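Side-chain contacts in Nrps/pks (Streptomyces albus, PDB 4OPE), which is a ketosynthase domain of the oxazolomycin assembly line and probably catalyses decarboxylative condensation that lengthens the growing polyketide chain: residues A[451-456]-A[462-467]; A[542-547]-A[552-557]. All coordinates share one frame; numbering follows the deposited sequence.

Interaction 1: A[451-456]-A[462-467]; sequences CALSAR and HEHTAR
Leu453, on the edge strand 449-455, pushes its two methyl groups toward helix 458-473 and meets a different residue with each, a compact example of how one branched side chain can join a strand to the helix that follows it. The apolar part of the contact is this leucine. Its CG stands anti to the carbonyl carbon (chi1 -62°), which directs the branch to the helix. Leu453 CD2 lies 3.5 Å from His464 NE2. On the other branch, Leu453 CD1 is 3.7 Å from Thr465 OG1. Leucine and imidazole meet at a slant, whereas leucine and threonine cross at about a right angle. Thr465 OG1 is hydrogen-bonded to the carbonyl O of Leu461, one turn earlier in the helix; toward the leucine methyl it makes van der Waals contact.

The polar part runs through water. His464 swings its ring out from the helix with CG anti to the backbone N (chi1 -173°), and a water molecule hydrogen-bonds to its NE2 at 2.9 Å. The same water accepts the N-H of Ser454, 3.0 Å from N. His464 CD2 also packs 3.6 Å from the Ser454 carbonyl O. The CB of Ser454 points away from the helix, and its OG is hydrogen-bonded to the backbone N of Met494.

Strand 451-455 and helix 462-467 run roughly antiparallel, at 142°, their axes 8.4 Å apart at the closest. Leu453 pairs through its backbone with Leu498 on the next strand; Thr465 also touches Leu498 and Leu516. The arrangement is a strand-turn-helix unit in a small alpha+beta subdomain, where the helix folds back over a three-stranded antiparallel sheet, consistent with the linker subdomain that follows ketosynthases of type I polyketide synthases.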
# COMPACT_ATOMS: atom_id res chain seq x y z
N CYS A 451 -30.99 9.91 27.68
CA CYS A 451 -29.66 10.17 27.24
C CYS A 451 -28.76 9.21 27.95
O CYS A 451 -28.60 9.27 29.16
CB CYS A 451 -29.22 11.58 27.61
SG CYS A 451 -27.43 11.87 27.58
N ALA A 452 -28.11 8.34 27.21
CA ALA A 452 -27.33 7.31 27.85
C ALA A 452 -25.85 7.44 27.43
O ALA A 452 -25.53 7.39 26.26
CB ALA A 452 -27.92 5.96 27.46
N LEU A 453 -24.97 7.63 28.41
CA LEU A 453 -23.55 7.86 28.17
C LEU A 453 -22.78 6.79 28.88
O LEU A 453 -23.22 6.31 29.93
CB LEU A 453 -23.10 9.18 28.76
CG LEU A 453 -23.72 10.46 28.24
CD1 LEU A 453 -23.06 11.67 28.89
CD2 LEU A 453 -23.51 10.57 26.76
N SER A 454 -21.62 6.43 28.33
CA SER A 454 -20.71 5.56 29.04
C SER A 454 -19.29 5.89 28.69
O SER A 454 -19.02 6.54 27.69
CB SER A 454 -20.97 4.07 28.76
OG SER A 454 -20.83 3.73 27.39
N ALA A 455 -18.39 5.42 29.53
CA ALA A 455 -17.01 5.62 29.30
C ALA A 455 -16.26 4.50 30.01
O ALA A 455 -16.82 3.76 30.82
CB ALA A 455 -16.59 6.99 29.81
N ARG A 456 -14.97 4.38 29.70
CA ARG A 456 -14.16 3.32 30.26
C ARG A 456 -13.85 3.52 31.73
O ARG A 456 -13.60 2.54 32.42
CB ARG A 456 -12.87 3.21 29.50
CG ARG A 456 -12.21 1.87 29.65
CD ARG A 456 -10.96 1.88 28.82
NE ARG A 456 -10.10 0.78 29.18
CZ ARG A 456 -9.14 0.82 30.08
NH1 ARG A 456 -8.86 1.93 30.75
NH2 ARG A 456 -8.43 -0.28 30.29
N HIS A 462 -16.64 11.73 32.96
CA HIS A 462 -16.68 13.10 33.34
C HIS A 462 -16.41 14.03 32.15
O HIS A 462 -17.20 14.94 31.92
CB HIS A 462 -15.68 13.39 34.48
CG HIS A 462 -15.74 14.81 34.91
ND1 HIS A 462 -16.54 15.22 35.96
CD2 HIS A 462 -15.22 15.92 34.37
CE1 HIS A 462 -16.48 16.54 36.06
NE2 HIS A 462 -15.68 16.98 35.10
N GLU A 463 -15.30 13.82 31.45
CA GLU A 463 -14.97 14.64 30.28
C GLU A 463 -16.09 14.57 29.27
O GLU A 463 -16.60 15.59 28.79
CB GLU A 463 -13.69 14.18 29.60
CG GLU A 463 -12.50 15.12 29.69
CD GLU A 463 -11.55 14.98 28.49
OE1 GLU A 463 -11.07 13.86 28.21
OE2 GLU A 463 -11.29 16.01 27.83
N HIS A 464 -16.51 13.35 28.98
CA HIS A 464 -17.58 13.07 28.02
C HIS A 464 -18.88 13.84 28.31
O HIS A 464 -19.45 14.51 27.44
CB HIS A 464 -17.77 11.56 27.98
CG HIS A 464 -18.71 11.09 26.94
ND1 HIS A 464 -18.79 11.67 25.70
CD2 HIS A 464 -19.60 10.06 26.95
CE1 HIS A 464 -19.70 11.03 24.99
NE2 HIS A 464 -20.21 10.05 25.72
N THR A 465 -19.30 13.78 29.57
CA THR A 465 -20.48 14.51 30.04
C THR A 465 -20.31 15.99 29.80
O THR A 465 -21.20 16.64 29.26
CB THR A 465 -20.74 14.25 31.53
OG1 THR A 465 -21.08 12.86 31.73
CG2 THR A 465 -21.91 15.07 32.05
N ALA A 466 -19.17 16.52 30.18
CA ALA A 466 -18.85 17.95 29.94
C ALA A 466 -18.87 18.34 28.45
O ALA A 466 -19.41 19.39 28.07
CB ALA A 466 -17.48 18.29 30.55
N ARG A 467 -18.26 17.51 27.60
CA ARG A 467 -18.19 17.82 26.18
C ARG A 467 -19.57 17.81 25.58
O ARG A 467 -19.89 18.63 24.74
CB ARG A 467 -17.32 16.82 25.48
CG ARG A 467 -15.84 17.01 25.73
CD ARG A 467 -15.03 15.74 25.54
NE ARG A 467 -15.27 15.08 24.26
CZ ARG A 467 -14.75 15.47 23.08
NH1 ARG A 467 -15.06 14.77 21.98
NH2 ARG A 467 -13.93 16.52 23.00
O HOH W 1 -21.37 7.45 25.52

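Interaction 2: A[542-547]-A[552-557]; sequences PELAEA and APVAAP
The backbone turns back beyond the last turn of helix 541-550, and the N-H of Ala552 bonds to the Ala547 carbonyl, 3.0 Å from N to O with an N-H...O angle of 157° and the donor tilted 34° from the carbonyl plane. Beside this bond the CB atoms of Ala547 and Ala552 are 4.0 Å apart.

One turn back along the helix, Leu544 is met by Val554 of the departing chain. The valine methyls divide the work: Val554 CG2, anti to the carbonyl carbon, sits in van der Waals contact 3.8 Å from the Leu544 carbonyl O, while Val554 CG1 faces Leu544 CD2 more loosely at 4.3 Å. The departing chain is thus held against the helix flank by aliphatic side chains, with a single direct hydrogen bond between the segments.

Leu544 and Ala547 also touch Ala536 in the loop before the helix. Ala545 points away from the departing chain and meets Ala499 and Val501 of strand 496-502 and Leu525 of strand 524-528, so that helix 541-550 lies between the three-stranded antiparallel sheet and the loop leading on toward strand 573-574.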
# COMPACT_ATOMS: atom_id res chain seq x y z
N PRO A 542 -37.66 6.44 31.90
CA PRO A 542 -37.16 6.11 33.26
C PRO A 542 -36.74 4.65 33.38
O PRO A 542 -35.74 4.32 34.03
CB PRO A 542 -38.35 6.38 34.17
CG PRO A 542 -39.31 7.18 33.37
CD PRO A 542 -39.05 6.93 31.92
N GLU A 543 -37.53 3.78 32.77
CA GLU A 543 -37.22 2.35 32.76
C GLU A 543 -35.96 2.06 32.00
O GLU A 543 -35.16 1.25 32.43
CB GLU A 543 -38.38 1.53 32.16
CG GLU A 543 -39.61 1.50 33.04
CD GLU A 543 -40.74 0.71 32.42
OE1 GLU A 543 -41.42 1.26 31.51
OE2 GLU A 543 -40.98 -0.45 32.89
N LEU A 544 -35.81 2.73 30.88
CA LEU A 544 -34.62 2.64 30.03
C LEU A 544 -33.41 3.20 30.72
O LEU A 544 -32.36 2.55 30.78
CB LEU A 544 -34.83 3.37 28.70
CG LEU A 544 -35.99 2.79 27.85
CD1 LEU A 544 -36.11 3.48 26.50
CD2 LEU A 544 -35.82 1.30 27.65
N ALA A 545 -33.57 4.39 31.27
CA ALA A 545 -32.54 4.99 32.09
C ALA A 545 -32.07 4.06 33.18
O ALA A 545 -30.90 3.87 33.36
CB ALA A 545 -33.07 6.26 32.70
N GLU A 546 -32.97 3.47 33.93
CA GLU A 546 -32.53 2.63 35.06
C GLU A 546 -31.77 1.37 34.61
O GLU A 546 -30.85 0.89 35.27
CB GLU A 546 -33.73 2.27 35.96
CG GLU A 546 -34.24 3.45 36.83
CD GLU A 546 -35.53 3.13 37.62
OE1 GLU A 546 -36.42 2.41 37.09
OE2 GLU A 546 -35.68 3.59 38.79
N ALA A 547 -32.15 0.83 33.47
CA ALA A 547 -31.53 -0.37 32.95
C ALA A 547 -30.12 -0.10 32.47
O ALA A 547 -29.24 -0.86 32.72
CB ALA A 547 -32.38 -0.94 31.83
N ALA A 552 -27.30 -2.66 31.40
CA ALA A 552 -28.06 -3.31 30.35
C ALA A 552 -28.06 -2.49 29.09
O ALA A 552 -28.16 -1.27 29.14
CB ALA A 552 -29.51 -3.53 30.80
N PRO A 553 -28.00 -3.15 27.93
CA PRO A 553 -28.00 -2.36 26.71
C PRO A 553 -29.39 -1.88 26.44
O PRO A 553 -30.30 -2.57 26.74
CB PRO A 553 -27.61 -3.36 25.61
CG PRO A 553 -27.92 -4.72 26.17
CD PRO A 553 -27.89 -4.61 27.68
N VAL A 554 -29.53 -0.72 25.82
CA VAL A 554 -30.78 -0.25 25.32
C VAL A 554 -30.67 -0.03 23.80
O VAL A 554 -29.71 0.55 23.31
CB VAL A 554 -31.10 1.07 26.04
CG1 VAL A 554 -32.23 1.81 25.32
CG2 VAL A 554 -31.42 0.82 27.52
N ALA A 555 -31.64 -0.52 23.05
CA ALA A 555 -31.62 -0.39 21.60
C ALA A 555 -32.03 1.00 21.20
O ALA A 555 -32.95 1.58 21.80
CB ALA A 555 -32.58 -1.39 20.97
N ALA A 556 -31.36 1.52 20.17
CA ALA A 556 -31.81 2.75 19.49
C ALA A 556 -33.01 2.41 18.59
O ALA A 556 -33.03 1.34 17.94
CB ALA A 556 -30.69 3.38 18.66
N PRO A 557 -34.02 3.29 18.58
CA PRO A 557 -35.19 3.06 17.73
C PRO A 557 -34.87 3.00 16.23
O PRO A 557 -34.08 3.78 15.73
CB PRO A 557 -36.10 4.25 18.06
CG PRO A 557 -35.71 4.67 19.44
CD PRO A 557 -34.24 4.37 19.57

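How the interactions relate
Both contacts belong to the same small alpha+beta subdomain beside the ketosynthase core, their centres 16 Å apart and their nearest atoms about 6 Å apart without touching. Interaction 1 lies deeper: its four touching residues are all buried, and its centre is 23 Å from that of the chain. Interaction 2 sits farther out, at 32 Å, with Val554 partly exposed. The polar chemistry differs too, water-mediated between strand and helix in interaction 1, a direct backbone bond from helix to trailing loop in interaction 2. Strand 496-502 links them, pairing with strand 449-455 and packing against helix 541-550. Trp548 of that helix adds a tie, its NE1 hydrogen-bonded to the carbonyl of Leu453.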